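Local coordinates for protein Mto2 (Schizosaccharomyces pombe, PDB 6GDJ) that works with its partner Mto1 to recruit the gamma-tubulin complex to interphase and equatorial microtubule organising centres, promoting nucleation of cytoplasmic microtubules, at residues D49-C52 / R53-A56. Sequence-based numbering, arbitrary orientation.
Sequences DALC and RSLA
Leu51 O receives two donors from the next turn of the helix: Leu55 N at 2.9 Å, as in any alpha-helix, and the hydroxyl of Ser54, whose OG lies 2.7 Å from Leu51 O. The hydroxyl comes in from the flank of the carbonyl, at a C=O...OG angle of 118°, whereas the amide lies nearly in line with it. Ser54 OG sits between its own backbone N and carbonyl carbon (chi1 69°), a torsion that folds it back against the preceding turn and lets the buried hydroxyl spend its proton on the main chain. Beside this doubly used oxygen the two leucines pack, their side chains crossing at a slant with Leu51 CD1 4.0 Å from Leu55 CD1. This tight side faces protein: both leucines touch Ala36 of helix 23-42, while Leu51 also meets Leu51 of the second subunit and Ser54 and Leu55 meet its Ala32. Cys52, likewise buried, touches Val40 of helix 23-42 and Met9 of helix 5-17.

The looser side belongs to Arg53, which is exposed, though it and Asp49 both lean on Pro5 of helix 5-17. Its chain bends at chi3 (-71°) and runs back along the helix, so that Asp49 O lies over the centre of one guanidinium face, 3.9 Å from its plane, and Arg53 NH2 3.4 Å from Ala50 CA. No salt bridge joins it to Asp49: Asp49 OD2 stays 4.9 Å from Arg53 NH1, so any attraction between the charges is probably modest. The main-chain bonds from N of i+4 to O of i are regular, among them Ala56 N to Cys52 O at 2.9 Å. The two sides make this an amphipathic turn of helix 46-72, with a serine-to-backbone i to i-3 bond, inside the all-helical twin-cysteine dimerisation domain of Mto2.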
loop_
_atom_site.group_PDB
_atom_site.type_symbol
_atom_site.label_atom_id
_atom_site.label_comp_id
_atom_site.label_asym_id
_atom_site.label_seq_id
_atom_site.Cartn_x
_atom_site.Cartn_y
_atom_site.Cartn_z
ATOM N N ASP A 49 5.700 12.726 2.204
ATOM C CA ASP A 49 4.394 13.254 1.845
ATOM C C ASP A 49 3.771 12.522 0.639
ATOM O O ASP A 49 2.590 12.190 0.650
ATOM C CB ASP A 49 4.425 14.754 1.499
ATOM C CG ASP A 49 4.526 15.658 2.700
ATOM O OD1 ASP A 49 4.469 15.140 3.842
ATOM O OD2 ASP A 49 4.726 16.880 2.476
ATOM N N ALA A 50 4.562 12.312 -0.431
ATOM C CA ALA A 50 4.087 11.580 -1.568
ATOM C C ALA A 50 3.710 10.115 -1.236
ATOM O O ALA A 50 2.717 9.598 -1.780
ATOM C CB ALA A 50 5.125 11.601 -2.701
ATOM N N LEU A 51 4.488 9.497 -0.317
ATOM C CA LEU A 51 4.156 8.171 0.130
ATOM C C LEU A 51 2.760 8.177 0.749
ATOM O O LEU A 51 1.945 7.305 0.471
ATOM C CB LEU A 51 5.170 7.682 1.133
ATOM C CG LEU A 51 4.818 6.408 1.897
ATOM C CD1 LEU A 51 4.802 5.234 0.950
ATOM C CD2 LEU A 51 5.765 6.191 3.030
ATOM N N CYS A 52 2.515 9.154 1.632
ATOM C CA CYS A 52 1.215 9.229 2.273
ATOM C C CYS A 52 0.090 9.430 1.283
ATOM O O CYS A 52 -0.945 8.806 1.384
ATOM C CB CYS A 52 1.179 10.370 3.292
ATOM S SG CYS A 52 2.218 10.109 4.779
ATOM N N ARG A 53 0.297 10.309 0.270
ATOM C CA ARG A 53 -0.716 10.471 -0.768
ATOM C C ARG A 53 -0.963 9.188 -1.541
ATOM O O ARG A 53 -2.124 8.840 -1.830
ATOM C CB ARG A 53 -0.324 11.612 -1.761
ATOM C CG ARG A 53 -0.398 13.003 -1.142
ATOM C CD ARG A 53 -0.366 14.074 -2.245
ATOM N NE ARG A 53 0.985 14.076 -2.792
ATOM C CZ ARG A 53 2.027 14.771 -2.321
ATOM N NH1 ARG A 53 1.908 15.637 -1.316
ATOM N NH2 ARG A 53 3.193 14.603 -2.911
ATOM N N SER A 54 0.131 8.423 -1.821
ATOM C CA SER A 54 -0.042 7.171 -2.499
ATOM C C SER A 54 -0.798 6.098 -1.679
ATOM O O SER A 54 -1.604 5.401 -2.218
ATOM C CB SER A 54 1.241 6.613 -3.019
ATOM O OG SER A 54 2.090 6.185 -2.014
ATOM N N LEU A 55 -0.572 6.067 -0.362
ATOM C CA LEU A 55 -1.317 5.160 0.443
ATOM C C LEU A 55 -2.738 5.549 0.604
ATOM O O LEU A 55 -3.611 4.689 0.591
ATOM C CB LEU A 55 -0.591 5.004 1.772
ATOM C CG LEU A 55 0.758 4.293 1.762
ATOM C CD1 LEU A 55 1.507 4.346 3.110
ATOM C CD2 LEU A 55 0.602 2.866 1.246
ATOM N N ALA A 56 -2.993 6.865 0.648
ATOM C CA ALA A 56 -4.406 7.325 0.658
ATOM C C ALA A 56 -5.127 6.856 -0.602
ATOM O O ALA A 56 -6.198 6.315 -0.593
ATOM C CB ALA A 56 -4.472 8.824 0.735
#